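Local coordinates for protein putative mandelate racemase (Zymomonas mobilis, PDB 2OX4) that probably acts as a magnesium-dependent lyase (dehydratase) or racemase of the enolase superfamily, at residues Lys56-Leu61 against Glu75-Lys80; Asp168-Asp173 against Ile226-Ala231. All coordinates share one frame; numbering follows the deposited sequence.

How the interactions relate
The two contacts sit on opposite sides of the chain's centre, their own centres about 41 Å apart, and share no helix or strand. Interaction 1 joins two helices of the N-terminal capping domain and is only partly buried: leucine and tyrosine pack on its inner side, while a lysine reaches a backbone carbonyl at its margin, and another copy of the protein lies close by. Interaction 2 is fully buried in the C-terminal barrel domain, where a loop after one strand meets a helix through apolar atoms alone. Its polar bonds run within the loop, whose first residue lies against a magnesium ligand, whereas interaction 1 is remote from the metal.

Interaction 1: Lys56-Leu61 against Glu75-Lys80; sequences KDYAAL and EKLFKK
Leu-77 puts its CD2 methyl over one face of the Tyr-58 ring, joining helices 48-62 and 70-79 of the alpha/beta capping domain of the enolase superfamily. The methyl stands 3.9 Å above the ring plane and is offset toward the rim, nearest to CG of Tyr-58 at 4.0 Å, a CH-pi contact made near the root of the ring. The phenol end lies beyond this contact, and Tyr-58 OH is hydrogen-bonded to the backbone O of Ile-91. Ile-95 of helix 89-110 touches both Tyr-58 and Leu-77, so a third helix backs the pair.

One turn on from the tyrosine, Leu-61 runs past Leu-77 in the opposite direction, their CD2 methyls 4.0 Å apart; the same Leu-77 methyl therefore serves both the ring and the second leucine. The short segments are inclined at 121°, with axes 11.1 Å apart at closest, so the helices meet through side chains, not backbone against backbone.

At the margin Lys-76 leaves its helix with CG anti to the backbone N (chi1 -180°) and stays extended to its end. This stretched chain carries CE across Leu-61, 3.9 Å from CB of Leu-61, and the ammonium group also forms a salt bridge with Glu-65. Lys-76 NZ donates to Leu-61 O at 2.8 Å, lying in the carbonyl plane with a C=O...N angle of 145°.

Interaction 2: Asp168-Asp173 against Ile226-Ala231; sequences DVLAHD and IQFAKA
Leu-170 covers one face of the Phe-228 ring with its two methyls, the side chains running past each other in opposite directions. CD2 of Leu-170 sits over the centre, 3.9 Å from the centroid of the Phe-228 ring and only 9° off the ring normal, a well-aligned CH-pi contact. The other methyl meets the inner part of the ring, with CD1 of Leu-170 3.6 Å from CD2 of Phe-228. Val-169 approaches the far end instead: its CG2 comes in obliquely, 3.5 Å from CZ of Phe-228, and the two side chains cross at about a right angle. CG of Phe-228 stands anti to the backbone N (chi1 -168°), which carries the ring out from helix 222-232 to meet both loop residues.

The loop follows strand 164-167 of the C-terminal TIM-barrel-like domain, and the helix connects the parallel strands 211-215 and 237-241. Val-214 and Tyr-240 of those strands also touch Phe-228, placing the ring between its helix and the barrel wall. With an alanine at this position, the Leu-170 methyls would probably lose the ring face they cover and a gap would be likely to open beside Val-169.

The first turn of the loop is held by Asp-168, whose OD1 accepts two backbone N-H groups, both through bent bonds. Leu-170 N, 3.1 Å from Asp-168 OD1, closes an Asx turn and meets the oxygen nearly along its C-O axis. The second donor, Ala-171 N, comes from above the carboxylate plane, 49° out of it. On the other carboxylate oxygen, OD2 of Asp-168 is hydrogen-bonded to His-217 ND1, and the aspartate side chain also touches Glu-215, a ligand of the magnesium ion.

Interaction 1: Lys56-Leu61 against Glu75-Lys80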
# COMPACT_ATOMS: atom_id res chain seq x y z
N LYS C 56 29.14 7.25 -32.42
CA LYS C 56 30.31 8.10 -32.64
C LYS C 56 30.84 8.68 -31.33
O LYS C 56 32.05 8.69 -31.09
CB LYS C 56 29.97 9.21 -33.65
CG LYS C 56 31.06 10.26 -33.87
CD LYS C 56 30.59 11.36 -34.82
CE LYS C 56 31.44 12.62 -34.65
NZ LYS C 56 30.72 13.76 -33.97
N ASP C 57 29.95 9.15 -30.46
CA ASP C 57 30.39 9.77 -29.21
C ASP C 57 30.97 8.75 -28.24
O ASP C 57 32.01 9.01 -27.61
CB ASP C 57 29.24 10.53 -28.57
CG ASP C 57 28.95 11.85 -29.28
OD1 ASP C 57 29.78 12.31 -30.10
OD2 ASP C 57 27.88 12.43 -29.03
N TYR C 58 30.32 7.60 -28.12
CA TYR C 58 30.80 6.55 -27.22
C TYR C 58 32.14 5.98 -27.69
O TYR C 58 32.95 5.54 -26.87
CB TYR C 58 29.81 5.39 -27.09
CG TYR C 58 28.55 5.68 -26.30
CD1 TYR C 58 27.51 4.74 -26.25
CD2 TYR C 58 28.38 6.88 -25.61
CE1 TYR C 58 26.35 4.97 -25.53
CE2 TYR C 58 27.21 7.13 -24.89
CZ TYR C 58 26.20 6.17 -24.86
OH TYR C 58 25.04 6.42 -24.15
N ALA C 59 32.35 6.00 -29.01
CA ALA C 59 33.55 5.41 -29.62
C ALA C 59 34.82 5.99 -29.02
O ALA C 59 35.79 5.26 -28.79
CB ALA C 59 33.54 5.60 -31.16
N ALA C 60 34.80 7.29 -28.72
CA ALA C 60 35.93 7.94 -28.06
C ALA C 60 36.34 7.32 -26.72
O ALA C 60 37.51 7.34 -26.36
CB ALA C 60 35.68 9.43 -27.91
N LEU C 61 35.37 6.77 -25.99
CA LEU C 61 35.64 6.16 -24.68
C LEU C 61 36.11 4.72 -24.81
O LEU C 61 36.57 4.12 -23.83
CB LEU C 61 34.38 6.21 -23.80
CG LEU C 61 34.06 7.49 -23.01
CD1 LEU C 61 34.03 8.74 -23.88
CD2 LEU C 61 32.73 7.33 -22.29
N GLU C 75 29.30 -0.57 -17.48
CA GLU C 75 29.17 0.33 -16.34
C GLU C 75 29.81 1.70 -16.61
O GLU C 75 29.29 2.71 -16.17
CB GLU C 75 29.73 -0.32 -15.07
CG GLU C 75 29.58 0.51 -13.76
CD GLU C 75 28.18 0.44 -13.11
OE1 GLU C 75 27.23 -0.13 -13.69
OE2 GLU C 75 28.03 0.99 -11.99
N LYS C 76 30.93 1.72 -17.33
CA LYS C 76 31.56 2.98 -17.76
C LYS C 76 30.64 3.82 -18.66
O LYS C 76 30.44 5.00 -18.40
CB LYS C 76 32.88 2.68 -18.48
CG LYS C 76 33.66 3.91 -18.97
CD LYS C 76 34.91 3.46 -19.73
CE LYS C 76 35.61 4.62 -20.41
NZ LYS C 76 36.88 4.17 -21.06
N LEU C 77 30.08 3.21 -19.69
CA LEU C 77 29.08 3.89 -20.53
C LEU C 77 27.85 4.35 -19.74
O LEU C 77 27.27 5.40 -20.05
CB LEU C 77 28.69 3.05 -21.74
CG LEU C 77 29.88 2.82 -22.69
CD1 LEU C 77 29.47 1.96 -23.89
CD2 LEU C 77 30.48 4.19 -23.18
N PHE C 78 27.47 3.58 -18.72
CA PHE C 78 26.32 3.92 -17.87
C PHE C 78 26.67 5.11 -16.94
O PHE C 78 25.88 6.05 -16.82
CB PHE C 78 25.90 2.67 -17.08
CG PHE C 78 24.68 2.86 -16.19
CD1 PHE C 78 23.51 3.45 -16.67
CD2 PHE C 78 24.70 2.39 -14.88
CE1 PHE C 78 22.39 3.61 -15.83
CE2 PHE C 78 23.58 2.55 -14.04
CZ PHE C 78 22.43 3.15 -14.52
N LYS C 79 27.86 5.06 -16.33
CA LYS C 79 28.20 5.95 -15.19
C LYS C 79 29.09 7.14 -15.54
O LYS C 79 29.15 8.13 -14.79
CB LYS C 79 28.85 5.15 -14.05
CG LYS C 79 27.89 4.19 -13.33
CD LYS C 79 26.80 4.95 -12.56
CE LYS C 79 25.95 3.99 -11.72
NZ LYS C 79 26.76 3.18 -10.73
N LYS C 80 29.80 7.05 -16.67
CA LYS C 80 30.84 8.04 -16.97
C LYS C 80 30.53 8.96 -18.15
O LYS C 80 31.33 9.83 -18.50
CB LYS C 80 32.21 7.35 -17.15
CG LYS C 80 32.73 6.65 -15.89
CD LYS C 80 32.87 7.63 -14.74
CE LYS C 80 33.73 7.07 -13.61
NZ LYS C 80 33.85 8.07 -12.51

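Interaction 2: Asp168-Asp173 against Ile226-Ala231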
# COMPACT_ATOMS: atom_id res chain seq x y z
N ASP C 168 -1.00 -6.65 -36.72
CA ASP C 168 -1.62 -5.41 -36.26
C ASP C 168 -2.91 -5.22 -37.06
O ASP C 168 -2.86 -4.96 -38.26
CB ASP C 168 -0.67 -4.23 -36.47
CG ASP C 168 -1.22 -2.90 -35.94
OD1 ASP C 168 -2.44 -2.78 -35.68
OD2 ASP C 168 -0.41 -1.96 -35.77
N VAL C 169 -4.04 -5.35 -36.37
CA VAL C 169 -5.35 -5.32 -37.03
C VAL C 169 -6.08 -3.96 -36.93
O VAL C 169 -7.15 -3.79 -37.53
CB VAL C 169 -6.28 -6.48 -36.58
CG1 VAL C 169 -5.65 -7.84 -36.92
CG2 VAL C 169 -6.58 -6.40 -35.07
N LEU C 170 -5.51 -3.02 -36.17
CA LEU C 170 -6.15 -1.70 -35.97
C LEU C 170 -5.52 -0.59 -36.78
O LEU C 170 -6.17 0.43 -37.04
CB LEU C 170 -6.19 -1.31 -34.47
CG LEU C 170 -7.01 -2.21 -33.54
CD1 LEU C 170 -6.77 -1.88 -32.05
CD2 LEU C 170 -8.50 -2.19 -33.85
N ALA C 171 -4.26 -0.78 -37.20
CA ALA C 171 -3.46 0.32 -37.74
C ALA C 171 -4.01 0.88 -39.05
O ALA C 171 -3.92 2.08 -39.31
CB ALA C 171 -2.03 -0.11 -37.93
N HIS C 172 -4.58 -0.00 -39.88
CA HIS C 172 -4.97 0.38 -41.24
C HIS C 172 -6.48 0.35 -41.40
O HIS C 172 -7.16 -0.52 -40.85
CB HIS C 172 -4.31 -0.53 -42.28
CG HIS C 172 -2.82 -0.51 -42.20
ND1 HIS C 172 -2.11 -1.41 -41.44
CD2 HIS C 172 -1.90 0.31 -42.77
CE1 HIS C 172 -0.82 -1.15 -41.55
NE2 HIS C 172 -0.67 -0.11 -42.34
N ASP C 173 -7.00 1.32 -42.15
CA ASP C 173 -8.39 1.26 -42.58
C ASP C 173 -8.59 0.17 -43.64
O ASP C 173 -7.63 -0.49 -44.03
CB ASP C 173 -8.93 2.63 -43.03
CG ASP C 173 -8.29 3.16 -44.32
OD1 ASP C 173 -8.41 4.38 -44.57
OD2 ASP C 173 -7.67 2.39 -45.10
N ILE C 226 -8.46 -1.95 -23.72
CA ILE C 226 -9.41 -2.76 -22.96
C ILE C 226 -10.64 -3.04 -23.81
O ILE C 226 -11.13 -4.16 -23.85
CB ILE C 226 -9.82 -2.05 -21.64
CG1 ILE C 226 -8.65 -2.01 -20.64
CG2 ILE C 226 -11.06 -2.69 -21.00
CD1 ILE C 226 -8.90 -1.05 -19.46
N GLN C 227 -11.11 -2.01 -24.50
CA GLN C 227 -12.31 -2.11 -25.33
C GLN C 227 -12.12 -3.14 -26.44
O GLN C 227 -13.01 -3.97 -26.68
CB GLN C 227 -12.63 -0.74 -25.92
CG GLN C 227 -13.96 -0.68 -26.67
CD GLN C 227 -14.17 0.64 -27.36
OE1 GLN C 227 -13.42 1.59 -27.12
NE2 GLN C 227 -15.20 0.72 -28.19
N PHE C 228 -10.97 -3.09 -27.10
CA PHE C 228 -10.66 -4.05 -28.15
C PHE C 228 -10.42 -5.46 -27.62
O PHE C 228 -10.87 -6.43 -28.25
CB PHE C 228 -9.48 -3.59 -29.01
CG PHE C 228 -9.32 -4.39 -30.26
CD1 PHE C 228 -10.41 -4.59 -31.11
CD2 PHE C 228 -8.09 -4.95 -30.59
CE1 PHE C 228 -10.27 -5.34 -32.28
CE2 PHE C 228 -7.93 -5.70 -31.76
CZ PHE C 228 -9.03 -5.89 -32.60
N ALA C 229 -9.73 -5.60 -26.49
CA ALA C 229 -9.53 -6.93 -25.87
C ALA C 229 -10.84 -7.68 -25.62
O ALA C 229 -10.93 -8.88 -25.89
CB ALA C 229 -8.74 -6.82 -24.56
N LYS C 230 -11.84 -6.96 -25.12
CA LYS C 230 -13.16 -7.55 -24.90
C LYS C 230 -13.73 -8.15 -26.18
O LYS C 230 -14.34 -9.22 -26.15
CB LYS C 230 -14.12 -6.50 -24.34
CG LYS C 230 -13.78 -6.02 -22.94
CD LYS C 230 -14.83 -5.06 -22.41
CE LYS C 230 -14.29 -4.25 -21.24
NZ LYS C 230 -13.90 -5.12 -20.09
N ALA C 231 -13.53 -7.46 -27.29
CA ALA C 231 -14.11 -7.87 -28.57
C ALA C 231 -13.41 -9.06 -29.21
O ALA C 231 -14.02 -9.78 -30.01
CB ALA C 231 -14.13 -6.69 -29.52